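Local structure of probable ABC transporter phosphite binding protein PhnD1 (Prochlorococcus marinus str. MIT 9301, 5LQ5) at residues L25-E37 / F218-I230. The protein binds inorganic phosphite strongly, and methylphosphonate and phosphate only very weakly, probably as the periplasmic solute-binding component of an ABC transporter. Numbering follows the deposited sequence.
Sequences LFSKELSKQLDVE and FGEGFTKELKSVI
Leu34, in the last turn of its helix, enters helix 222-230 as a knob into a hole formed by Phe222, Glu225, Leu226 and Val229. Its two methyls divide the hole: CD1 meets Leu226 CD1 at 3.7 Å and the Phe222 ring near CZ, while CD2 lies 3.5 Å from Glu225 CD and also touches Val229 CG2. Glu225 is fully extended, with CG anti to the backbone N (chi1 -171°), and its CG and CD lie alongside Leu34, whose side chain runs the other way. The packing continues on both sides of this knob. Toward the start of 25-37, Leu30 spreads its methyls over Leu226 and Val229, and the Phe26 ring presents its CZ edge to Ile230 CD1 at 3.9 Å, the methyl lying in the ring plane; Leu30 CD1 rests on one face of the same ring. Beyond the helix end, Val36 reaches Phe218 CD1 through CG1, 4.0 Å away, and the Phe222 ring through CG2.

No direct hydrogen bond joins the segments; two waters link their polar atoms. One accepts from Gln33 NE2 at 2.7 Å and donates to Val229 O. The other donates to Leu34 O and Glu225 OE1, and lies in plane at the Phe222 ring edge. The Gln33 amide, with both Val229 methyls on the same side, also donates from NE2 to Glu29 OE2 (2.9 Å, 151°), and that carboxylate oxygen has a second partner in His240.

The two helix segments cross at 127°, their axes 10.4 Å apart, far from the phosphite pocket. Both lie against the mixed sheet of one lobe of this periplasmic binding protein: Phe26, Leu30 and Leu226 all touch Leu60 of strand 60-63, Phe26 stacks on Trp208, and helix 238-246 packs against Glu29 and Gln33.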
loop_
_atom_site.group_PDB
_atom_site.type_symbol
_atom_site.label_atom_id
_atom_site.label_comp_id
_atom_site.label_asym_id
_atom_site.label_seq_id
_atom_site.Cartn_x
_atom_site.Cartn_y
_atom_site.Cartn_z
ATOM N N LEU A 25 -8.873 8.209 13.021
ATOM C CA LEU A 25 -8.879 7.492 14.327
ATOM C C LEU A 25 -7.458 7.317 14.886
ATOM O O LEU A 25 -7.180 7.544 16.064
ATOM C CB LEU A 25 -9.531 6.121 14.206
ATOM C CG LEU A 25 -11.048 6.088 14.109
ATOM C CD1 LEU A 25 -11.497 4.664 13.830
ATOM C CD2 LEU A 25 -11.700 6.621 15.388
ATOM N N PHE A 26 -6.540 6.972 13.989
ATOM C CA PHE A 26 -5.103 6.852 14.316
ATOM C C PHE A 26 -4.557 8.169 14.879
ATOM O O PHE A 26 -3.905 8.200 15.936
ATOM C CB PHE A 26 -4.341 6.470 13.037
ATOM C CG PHE A 26 -2.855 6.288 13.234
ATOM C CD1 PHE A 26 -2.335 5.108 13.749
ATOM C CD2 PHE A 26 -1.981 7.304 12.884
ATOM C CE1 PHE A 26 -0.963 4.945 13.926
ATOM C CE2 PHE A 26 -0.620 7.161 13.065
ATOM C CZ PHE A 26 -0.103 5.976 13.570
ATOM N N SER A 27 -4.840 9.248 14.176
ATOM C CA SER A 27 -4.370 10.585 14.551
ATOM C C SER A 27 -4.866 11.004 15.932
ATOM O O SER A 27 -4.133 11.559 16.728
ATOM C CB SER A 27 -4.748 11.627 13.496
ATOM O OG SER A 27 -4.043 11.349 12.281
ATOM N N LYS A 28 -6.116 10.692 16.215
ATOM C CA LYS A 28 -6.707 11.070 17.508
ATOM C C LYS A 28 -6.044 10.328 18.672
ATOM O O LYS A 28 -5.791 10.908 19.725
ATOM C CB LYS A 28 -8.235 10.880 17.509
ATOM C CG LYS A 28 -8.978 12.042 16.851
ATOM C CD LYS A 28 -10.477 11.785 16.776
ATOM C CE LYS A 28 -11.182 12.781 15.858
ATOM N NZ LYS A 28 -11.711 13.967 16.582
ATOM N N GLU A 29 -5.725 9.067 18.464
ATOM C CA GLU A 29 -5.040 8.252 19.475
ATOM C C GLU A 29 -3.599 8.758 19.684
ATOM O O GLU A 29 -3.136 8.906 20.807
ATOM C CB GLU A 29 -5.048 6.762 19.122
ATOM C CG GLU A 29 -4.431 5.838 20.188
ATOM C CD GLU A 29 -5.101 5.958 21.562
ATOM O OE1 GLU A 29 -6.317 6.293 21.641
ATOM O OE2 GLU A 29 -4.401 5.710 22.579
ATOM N N LEU A 30 -2.871 8.994 18.603
ATOM C CA LEU A 30 -1.531 9.600 18.734
ATOM C C LEU A 30 -1.547 10.915 19.496
ATOM O O LEU A 30 -0.705 11.172 20.359
ATOM C CB LEU A 30 -0.887 9.829 17.347
ATOM C CG LEU A 30 0.164 8.803 16.965
ATOM C CD1 LEU A 30 -0.400 7.389 16.949
ATOM C CD2 LEU A 30 0.718 9.200 15.602
ATOM N N SER A 31 -2.536 11.740 19.195
ATOM C CA SER A 31 -2.639 13.043 19.836
ATOM C C SER A 31 -2.845 12.909 21.348
ATOM O O SER A 31 -2.268 13.650 22.132
ATOM C CB SER A 31 -3.780 13.858 19.251
ATOM O OG SER A 31 -3.925 15.070 19.965
ATOM N N LYS A 32 -3.669 11.950 21.748
ATOM C CA LYS A 32 -3.913 11.702 23.184
ATOM C C LYS A 32 -2.630 11.254 23.913
ATOM O O LYS A 32 -2.299 11.754 24.985
ATOM C CB LYS A 32 -4.997 10.656 23.383
ATOM C CG LYS A 32 -6.411 11.175 23.173
ATOM C CD LYS A 32 -7.444 10.097 23.456
ATOM C CE LYS A 32 -8.816 10.488 22.924
ATOM N NZ LYS A 32 -9.781 9.360 22.989
ATOM N N GLN A 33 -1.911 10.312 23.310
ATOM C CA GLN A 33 -0.705 9.733 23.922
ATOM C C GLN A 33 0.531 10.616 23.870
ATOM O O GLN A 33 1.345 10.601 24.805
ATOM C CB GLN A 33 -0.371 8.391 23.327
ATOM C CG GLN A 33 -1.412 7.315 23.594
ATOM C CD GLN A 33 -0.838 5.899 23.469
ATOM O OE1 GLN A 33 0.257 5.603 23.967
ATOM N NE2 GLN A 33 -1.544 5.031 22.755
ATOM N N LEU A 34 0.692 11.346 22.777
ATOM C CA LEU A 34 1.832 12.280 22.606
ATOM C C LEU A 34 1.622 13.702 23.105
ATOM O O LEU A 34 2.577 14.463 23.209
ATOM C CB LEU A 34 2.248 12.356 21.126
ATOM C CG LEU A 34 2.667 10.996 20.575
ATOM C CD1 LEU A 34 2.772 11.056 19.061
ATOM C CD2 LEU A 34 3.947 10.470 21.200
ATOM N N ASP A 35 0.374 14.054 23.393
ATOM C CA ASP A 35 0.011 15.404 23.894
ATOM C C ASP A 35 0.473 16.495 22.905
ATOM O O ASP A 35 1.072 17.501 23.274
ATOM C CB ASP A 35 0.635 15.599 25.303
ATOM C CG ASP A 35 0.542 17.036 25.834
ATOM O OD1 ASP A 35 -0.131 17.918 25.257
ATOM O OD2 ASP A 35 1.174 17.296 26.859
ATOM N N VAL A 36 0.201 16.269 21.629
ATOM C CA VAL A 36 0.430 17.274 20.589
ATOM C C VAL A 36 -0.744 17.168 19.606
ATOM O O VAL A 36 -1.446 16.144 19.571
ATOM C CB VAL A 36 1.780 17.110 19.841
ATOM C CG1 VAL A 36 2.969 17.220 20.803
ATOM C CG2 VAL A 36 1.815 15.787 19.083
ATOM N N GLU A 37 -0.942 18.234 18.835
ATOM C CA GLU A 37 -1.925 18.266 17.737
ATOM C C GLU A 37 -1.460 17.349 16.619
ATOM O O GLU A 37 -0.307 17.423 16.195
ATOM C CB GLU A 37 -2.139 19.673 17.173
ATOM C CG GLU A 37 -3.420 20.338 17.654
ATOM C CD GLU A 37 -3.817 21.512 16.784
ATOM O OE1 GLU A 37 -2.999 22.443 16.650
ATOM O OE2 GLU A 37 -4.939 21.498 16.231
ATOM N N PHE A 218 9.385 19.184 18.286
ATOM C CA PHE A 218 8.594 18.514 19.352
ATOM C C PHE A 218 9.359 18.152 20.620
ATOM O O PHE A 218 8.745 17.732 21.608
ATOM C CB PHE A 218 7.869 17.279 18.790
ATOM C CG PHE A 218 6.845 17.618 17.720
ATOM C CD1 PHE A 218 5.660 18.246 18.046
ATOM C CD2 PHE A 218 7.096 17.341 16.377
ATOM C CE1 PHE A 218 4.723 18.564 17.074
ATOM C CE2 PHE A 218 6.163 17.651 15.394
ATOM C CZ PHE A 218 4.973 18.275 15.743
ATOM N N GLY A 219 10.678 18.339 20.598
ATOM C CA GLY A 219 11.530 18.094 21.767
ATOM C C GLY A 219 12.319 16.802 21.715
ATOM O O GLY A 219 11.950 15.865 21.024
ATOM N N GLU A 220 13.402 16.759 22.478
ATOM C CA GLU A 220 14.274 15.574 22.532
ATOM C C GLU A 220 13.464 14.362 22.979
ATOM O O GLU A 220 12.636 14.461 23.875
ATOM C CB GLU A 220 15.472 15.762 23.485
ATOM C CG GLU A 220 16.568 16.679 22.952
ATOM C CD GLU A 220 16.325 18.132 23.295
ATOM O OE1 GLU A 220 15.159 18.563 23.129
ATOM O OE2 GLU A 220 17.281 18.832 23.697
ATOM N N GLY A 221 13.701 13.241 22.299
ATOM C CA GLY A 221 13.057 11.951 22.597
ATOM C C GLY A 221 11.696 11.737 21.942
ATOM O O GLY A 221 11.120 10.667 22.091
ATOM N N PHE A 222 11.197 12.739 21.210
ATOM C CA PHE A 222 9.866 12.657 20.572
ATOM C C PHE A 222 9.770 11.506 19.584
ATOM O O PHE A 222 8.813 10.739 19.626
ATOM C CB PHE A 222 9.464 13.962 19.878
ATOM C CG PHE A 222 8.079 13.925 19.280
ATOM C CD1 PHE A 222 6.954 14.128 20.082
ATOM C CD2 PHE A 222 7.879 13.661 17.925
ATOM C CE1 PHE A 222 5.675 14.073 19.541
ATOM C CE2 PHE A 222 6.599 13.613 17.382
ATOM C CZ PHE A 222 5.499 13.828 18.181
ATOM N N THR A 223 10.752 11.366 18.712
ATOM C CA THR A 223 10.692 10.277 17.711
ATOM C C THR A 223 10.629 8.905 18.372
ATOM O O THR A 223 9.859 8.064 17.976
ATOM C CB THR A 223 11.871 10.317 16.715
ATOM O OG1 THR A 223 12.051 11.662 16.271
ATOM C CG2 THR A 223 11.596 9.455 15.498
ATOM N N LYS A 224 11.450 8.716 19.396
ATOM C CA LYS A 224 11.411 7.504 20.210
ATOM C C LYS A 224 10.025 7.257 20.855
ATOM O O LYS A 224 9.528 6.136 20.847
ATOM C CB LYS A 224 12.510 7.524 21.285
ATOM C CG LYS A 224 12.737 6.160 21.928
ATOM C CD LYS A 224 14.212 5.874 22.165
ATOM C CE LYS A 224 14.934 5.525 20.870
ATOM N NZ LYS A 224 16.354 5.144 21.096
ATOM N N GLU A 225 9.415 8.323 21.374
ATOM C CA GLU A 225 8.073 8.260 22.013
ATOM C C GLU A 225 7.008 7.887 20.958
ATOM O O GLU A 225 6.141 7.033 21.178
ATOM C CB GLU A 225 7.713 9.601 22.650
ATOM C CG GLU A 225 6.449 9.572 23.512
ATOM C CD GLU A 225 5.997 10.945 24.000
ATOM O OE1 GLU A 225 6.539 11.985 23.550
ATOM O OE2 GLU A 225 5.062 10.973 24.824
ATOM N N LEU A 226 7.097 8.538 19.804
ATOM C CA LEU A 226 6.197 8.259 18.667
ATOM C C LEU A 226 6.256 6.783 18.222
ATOM O O LEU A 226 5.236 6.105 18.058
ATOM C CB LEU A 226 6.561 9.200 17.494
ATOM C CG LEU A 226 5.855 8.951 16.142
ATOM C CD1 LEU A 226 4.363 9.117 16.286
ATOM C CD2 LEU A 226 6.385 9.889 15.077
ATOM N N LYS A 227 7.464 6.286 18.063
ATOM C CA LYS A 227 7.667 4.889 17.676
ATOM C C LYS A 227 7.061 3.947 18.736
ATOM O O LYS A 227 6.333 2.994 18.431
ATOM C CB LYS A 227 9.148 4.650 17.464
ATOM C CG LYS A 227 9.510 3.259 17.045
ATOM C CD LYS A 227 10.986 3.182 16.669
ATOM C CE LYS A 227 11.428 1.745 16.530
ATOM N NZ LYS A 227 12.817 1.642 15.980
ATOM N N SER A 228 7.314 4.288 19.993
ATOM C CA SER A 228 6.779 3.546 21.148
ATOM C C SER A 228 5.253 3.485 21.159
ATOM O O SER A 228 4.667 2.425 21.346
ATOM C CB SER A 228 7.296 4.167 22.450
ATOM O OG SER A 228 7.080 3.292 23.533
ATOM N N VAL A 229 4.614 4.616 20.912
ATOM C CA VAL A 229 3.140 4.654 20.875
ATOM C C VAL A 229 2.601 3.701 19.814
ATOM O O VAL A 229 1.684 2.924 20.046
ATOM C CB VAL A 229 2.610 6.087 20.641
ATOM C CG1 VAL A 229 1.127 6.129 20.284
ATOM C CG2 VAL A 229 2.903 6.946 21.864
ATOM N N ILE A 230 3.202 3.751 18.638
ATOM C CA ILE A 230 2.715 2.923 17.515
ATOM C C ILE A 230 2.964 1.424 17.808
ATOM O O ILE A 230 2.087 0.587 17.612
ATOM C CB ILE A 230 3.353 3.377 16.178
ATOM C CG1 ILE A 230 2.883 4.813 15.813
ATOM C CG2 ILE A 230 3.025 2.394 15.058
ATOM C CD1 ILE A 230 3.620 5.444 14.634
HETATM O O HOH W 1 -0.062 2.771 22.282
HETATM O O HOH W 2 5.189 14.751 23.043
#